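Pyridoxamine 5'-phosphate oxidase-related, FMN-binding (Mycobacterium smegmatis, PDB 3F7E) probably acts as a coenzyme F420-dependent reductase, possibly of aflatoxins, with a fold related to FMN-binding oxidases. Local coordinates at residues 35-46 with 94-104. Sequence-based numbering, arbitrary orientation.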
loop_
_atom_site.group_PDB
_atom_site.type_symbol
_atom_site.label_atom_id
_atom_site.label_comp_id
_atom_site.label_asym_id
_atom_site.label_seq_id
_atom_site.Cartn_x
_atom_site.Cartn_y
_atom_site.Cartn_z
ATOM N N TRP A 35 8.315 3.693 -6.766
ATOM C CA TRP A 35 9.153 4.859 -6.492
ATOM C C TRP A 35 8.287 6.115 -6.609
ATOM O O TRP A 35 7.334 6.149 -7.411
ATOM C CB TRP A 35 10.317 4.880 -7.481
ATOM C CG TRP A 35 11.376 3.772 -7.234
ATOM C CD1 TRP A 35 11.583 3.063 -6.078
ATOM C CD2 TRP A 35 12.389 3.337 -8.147
ATOM N NE1 TRP A 35 12.634 2.178 -6.234
ATOM C CE2 TRP A 35 13.150 2.345 -7.494
ATOM C CE3 TRP A 35 12.711 3.676 -9.465
ATOM C CZ2 TRP A 35 14.217 1.694 -8.117
ATOM C CZ3 TRP A 35 13.774 3.019 -10.086
ATOM C CH2 TRP A 35 14.519 2.054 -9.402
ATOM N N PHE A 36 8.621 7.139 -5.821
ATOM C CA PHE A 36 7.928 8.411 -5.937
ATOM C C PHE A 36 8.938 9.535 -5.796
ATOM O O PHE A 36 10.030 9.354 -5.218
ATOM C CB PHE A 36 6.775 8.563 -4.917
ATOM C CG PHE A 36 7.233 8.614 -3.489
ATOM C CD1 PHE A 36 7.373 7.449 -2.764
ATOM C CD2 PHE A 36 7.582 9.813 -2.879
ATOM C CE1 PHE A 36 7.825 7.475 -1.452
ATOM C CE2 PHE A 36 8.040 9.854 -1.581
ATOM C CZ PHE A 36 8.153 8.682 -0.861
ATOM N N ALA A 37 8.545 10.722 -6.249
ATOM C CA ALA A 37 9.303 11.948 -5.991
ATOM C C ALA A 37 8.381 12.949 -5.307
ATOM O O ALA A 37 7.226 13.049 -5.667
ATOM C CB ALA A 37 9.837 12.545 -7.296
ATOM N N TRP A 38 8.884 13.677 -4.320
ATOM C CA TRP A 38 8.146 14.708 -3.596
ATOM C C TRP A 38 8.909 16.011 -3.713
ATOM O O TRP A 38 10.110 16.042 -3.455
ATOM C CB TRP A 38 8.053 14.289 -2.125
ATOM C CG TRP A 38 7.536 15.333 -1.158
ATOM C CD1 TRP A 38 8.256 15.970 -0.152
ATOM C CD2 TRP A 38 6.198 15.822 -1.047
ATOM N NE1 TRP A 38 7.437 16.804 0.557
ATOM C CE2 TRP A 38 6.176 16.751 0.026
ATOM C CE3 TRP A 38 5.015 15.587 -1.764
ATOM C CZ2 TRP A 38 5.018 17.414 0.416
ATOM C CZ3 TRP A 38 3.865 16.252 -1.381
ATOM C CH2 TRP A 38 3.877 17.167 -0.298
ATOM N N ASP A 39 8.229 17.077 -4.124
ATOM C CA ASP A 39 8.890 18.374 -4.291
ATOM C C ASP A 39 8.491 19.390 -3.213
ATOM O O ASP A 39 8.809 20.571 -3.350
ATOM C CB ASP A 39 8.634 18.932 -5.708
ATOM C CG ASP A 39 7.208 19.358 -5.934
ATOM O OD1 ASP A 39 6.950 19.848 -7.057
ATOM O OD2 ASP A 39 6.375 19.214 -5.002
ATOM N N GLY A 40 7.818 18.935 -2.152
ATOM C CA GLY A 40 7.295 19.812 -1.085
ATOM C C GLY A 40 5.826 20.170 -1.266
ATOM O O GLY A 40 5.182 20.693 -0.341
ATOM N N GLU A 41 5.298 19.899 -2.460
ATOM C CA GLU A 41 3.906 20.232 -2.798
ATOM C C GLU A 41 3.126 19.070 -3.432
ATOM O O GLU A 41 1.997 18.820 -3.059
ATOM C CB GLU A 41 3.866 21.454 -3.703
ATOM C CG GLU A 41 4.565 22.644 -3.022
ATOM C CD GLU A 41 4.497 23.916 -3.780
ATOM O OE1 GLU A 41 3.873 23.947 -4.869
ATOM O OE2 GLU A 41 5.072 24.902 -3.258
ATOM N N VAL A 42 3.748 18.373 -4.376
ATOM C CA VAL A 42 3.088 17.270 -5.080
ATOM C C VAL A 42 3.995 16.051 -5.121
ATOM O O VAL A 42 5.227 16.144 -5.043
ATOM C CB VAL A 42 2.634 17.684 -6.516
ATOM C CG1 VAL A 42 1.576 18.783 -6.462
ATOM C CG2 VAL A 42 3.796 18.029 -7.416
ATOM N N LEU A 43 3.353 14.894 -5.233
ATOM C CA LEU A 43 4.019 13.601 -5.478
ATOM C C LEU A 43 3.995 13.321 -6.973
ATOM O O LEU A 43 2.997 13.610 -7.647
ATOM C CB LEU A 43 3.245 12.471 -4.774
ATOM C CG LEU A 43 3.304 12.512 -3.238
ATOM C CD1 LEU A 43 2.144 11.705 -2.617
ATOM C CD2 LEU A 43 4.669 12.030 -2.715
ATOM N N ARG A 44 5.076 12.748 -7.495
ATOM C CA ARG A 44 5.118 12.331 -8.901
ATOM C C ARG A 44 5.521 10.858 -8.999
ATOM O O ARG A 44 6.409 10.397 -8.248
ATOM C CB ARG A 44 6.100 13.204 -9.689
ATOM C CG ARG A 44 5.602 14.611 -9.902
ATOM C CD ARG A 44 6.639 15.450 -10.700
ATOM N NE ARG A 44 6.111 16.752 -11.125
ATOM C CZ ARG A 44 6.136 17.843 -10.369
ATOM N NH1 ARG A 44 6.695 17.817 -9.164
ATOM N NH2 ARG A 44 5.595 18.961 -10.819
ATOM N N PHE A 45 4.871 10.158 -9.937
ATOM C CA PHE A 45 5.095 8.733 -10.202
ATOM C C PHE A 45 5.322 8.510 -11.689
ATOM O O PHE A 45 4.842 9.285 -12.506
ATOM C CB PHE A 45 3.862 7.910 -9.787
ATOM C CG PHE A 45 3.426 8.148 -8.366
ATOM C CD1 PHE A 45 2.553 9.211 -8.031
ATOM C CD2 PHE A 45 3.899 7.331 -7.349
ATOM C CE1 PHE A 45 2.168 9.419 -6.716
ATOM C CE2 PHE A 45 3.519 7.533 -6.044
ATOM C CZ PHE A 45 2.659 8.583 -5.718
ATOM N N THR A 46 6.011 7.411 -12.029
ATOM C CA THR A 46 6.152 7.001 -13.408
ATOM C C THR A 46 5.154 5.871 -13.673
ATOM O O THR A 46 5.043 4.928 -12.895
ATOM C CB THR A 46 7.602 6.566 -13.763
ATOM O OG1 THR A 46 7.653 6.138 -15.126
ATOM C CG2 THR A 46 8.124 5.425 -12.864
ATOM N N PHE A 94 11.977 11.298 -16.903
ATOM C CA PHE A 94 11.472 11.346 -15.548
ATOM C C PHE A 94 11.692 9.990 -14.860
ATOM O O PHE A 94 12.111 9.924 -13.696
ATOM C CB PHE A 94 9.997 11.785 -15.461
ATOM C CG PHE A 94 9.476 11.702 -14.065
ATOM C CD1 PHE A 94 9.817 12.653 -13.117
ATOM C CD2 PHE A 94 8.735 10.602 -13.668
ATOM C CE1 PHE A 94 9.366 12.531 -11.783
ATOM C CE2 PHE A 94 8.289 10.480 -12.378
ATOM C CZ PHE A 94 8.615 11.430 -11.413
ATOM N N TYR A 95 11.372 8.907 -15.571
ATOM C CA TYR A 95 11.671 7.564 -15.070
ATOM C C TYR A 95 13.137 7.479 -14.588
ATOM O O TYR A 95 13.430 6.917 -13.516
ATOM C CB TYR A 95 11.371 6.562 -16.195
ATOM C CG TYR A 95 11.726 5.106 -15.949
ATOM C CD1 TYR A 95 13.042 4.663 -16.010
ATOM C CD2 TYR A 95 10.726 4.165 -15.704
ATOM C CE1 TYR A 95 13.352 3.304 -15.810
ATOM C CE2 TYR A 95 11.017 2.830 -15.496
ATOM C CZ TYR A 95 12.331 2.405 -15.547
ATOM O OH TYR A 95 12.608 1.067 -15.343
ATOM N N LEU A 96 14.072 8.016 -15.375
ATOM C CA LEU A 96 15.483 7.945 -14.994
ATOM C C LEU A 96 15.824 8.824 -13.792
ATOM O O LEU A 96 16.672 8.449 -12.983
ATOM C CB LEU A 96 16.374 8.294 -16.182
ATOM C CG LEU A 96 16.415 7.263 -17.307
ATOM C CD1 LEU A 96 17.397 7.713 -18.380
ATOM C CD2 LEU A 96 16.836 5.881 -16.760
ATOM N N LYS A 97 15.176 9.982 -13.657
ATOM C CA LYS A 97 15.338 10.760 -12.424
ATOM C C LYS A 97 14.887 10.010 -11.163
ATOM O O LYS A 97 15.540 10.109 -10.113
ATOM C CB LYS A 97 14.583 12.072 -12.533
ATOM C CG LYS A 97 15.196 13.074 -13.486
ATOM C CD LYS A 97 14.412 14.391 -13.434
ATOM C CE LYS A 97 14.983 15.419 -14.388
ATOM N NZ LYS A 97 16.273 15.919 -13.877
ATOM N N LEU A 98 13.776 9.268 -11.257
ATOM C CA LEU A 98 13.306 8.453 -10.110
ATOM C C LEU A 98 14.322 7.363 -9.807
ATOM O O LEU A 98 14.712 7.169 -8.660
ATOM C CB LEU A 98 11.901 7.836 -10.323
ATOM C CG LEU A 98 10.716 8.768 -10.161
ATOM C CD1 LEU A 98 9.489 7.924 -10.400
ATOM C CD2 LEU A 98 10.746 9.236 -8.752
ATOM N N ASN A 99 14.816 6.681 -10.838
ATOM C CA ASN A 99 15.843 5.670 -10.611
ATOM C C ASN A 99 17.055 6.259 -9.897
ATOM O O ASN A 99 17.594 5.658 -8.946
ATOM C CB ASN A 99 16.291 5.028 -11.909
ATOM C CG ASN A 99 17.336 3.982 -11.665
ATOM O OD1 ASN A 99 17.027 2.917 -11.137
ATOM N ND2 ASN A 99 18.590 4.308 -11.965
ATOM N N ASP A 100 17.466 7.450 -10.333
ATOM C CA ASP A 100 18.601 8.131 -9.711
ATOM C C ASP A 100 18.324 8.452 -8.237
ATOM O O ASP A 100 19.217 8.280 -7.386
ATOM C CB ASP A 100 18.924 9.397 -10.480
ATOM C CG ASP A 100 20.271 9.983 -10.104
ATOM O OD1 ASP A 100 21.281 9.244 -10.065
ATOM O OD2 ASP A 100 20.304 11.195 -9.856
ATOM N N ARG A 101 17.118 8.937 -7.931
ATOM C CA ARG A 101 16.711 9.244 -6.553
ATOM C C ARG A 101 16.865 8.021 -5.628
ATOM O O ARG A 101 17.150 8.148 -4.433
ATOM C CB ARG A 101 15.253 9.751 -6.524
ATOM C CG ARG A 101 14.835 10.281 -5.167
ATOM C CD ARG A 101 13.539 11.046 -5.186
ATOM N NE ARG A 101 12.503 10.327 -4.474
ATOM C CZ ARG A 101 12.495 10.054 -3.167
ATOM N NH1 ARG A 101 13.502 10.414 -2.374
ATOM N NH2 ARG A 101 11.479 9.390 -2.660
ATOM N N TYR A 102 16.660 6.837 -6.201
ATOM C CA TYR A 102 16.696 5.588 -5.454
ATOM C C TYR A 102 18.032 4.856 -5.594
ATOM O O TYR A 102 18.176 3.730 -5.077
ATOM C CB TYR A 102 15.541 4.683 -5.914
ATOM C CG TYR A 102 14.217 5.139 -5.327
ATOM C CD1 TYR A 102 13.521 6.233 -5.871
ATOM C CD2 TYR A 102 13.690 4.514 -4.207
ATOM C CE1 TYR A 102 12.334 6.686 -5.294
ATOM C CE2 TYR A 102 12.487 4.939 -3.628
ATOM C CZ TYR A 102 11.819 6.034 -4.182
ATOM O OH TYR A 102 10.631 6.493 -3.634
ATOM N N ASP A 103 18.978 5.465 -6.324
ATOM C CA ASP A 103 20.241 4.803 -6.692
ATOM C C ASP A 103 20.005 3.386 -7.233
ATOM O O ASP A 103 20.699 2.416 -6.878
ATOM C CB ASP A 103 21.228 4.844 -5.523
ATOM C CG ASP A 103 21.759 6.235 -5.275
ATOM O OD1 ASP A 103 22.511 6.753 -6.129
ATOM O OD2 ASP A 103 21.425 6.809 -4.224
ATOM N N GLY A 104 19.015 3.296 -8.119
ATOM C CA GLY A 104 18.560 2.031 -8.664
ATOM C C GLY A 104 19.371 1.559 -9.851
ATOM O O GLY A 104 20.203 2.305 -10.394
#
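Helix 93-101 packs against the edge of the antiparallel sheet formed by strands 37-38 and 43-48 in this pyridoxamine 5'-phosphate oxidase-like domain, where F36, A37 and T46 meet R101, Y102 and L98. The axes of strand 43-46 and helix 94-101 pass 8.5 Å apart at 109°. R101 grips the F36 carbonyl side-on: NE lies 2.8 Å and NH2 2.9 Å from F36 O, which sits in the guanidinium plane. The bend at chi3 (112°) turns the guanidinium group to this oxygen. R101 NH2 also lies over one face of the F36 ring, toward its rim. F36 N donates to Y102 OH at 3.0 Å, nearly straight at 168°. Y102 OH also hydrogen-bonds L16 O, and R101 NH2 hydrogen-bonds R14 O. L98 reaches two ways: CD2 sits 3.7 Å from A37 CB, and CD1 3.8 Å from T46 CG2. F94 turns its ring edge to the F45-T46 backbone, while R44 CB lies 3.5 Å from F94 CZ. The backbone N and O of F36 are thus both satisfied by side chains at and just after the helix end. These bonds tie the F36 backbone, next to A37, to the C-terminal end of the helix, beside the apolar contacts of L98 and F94.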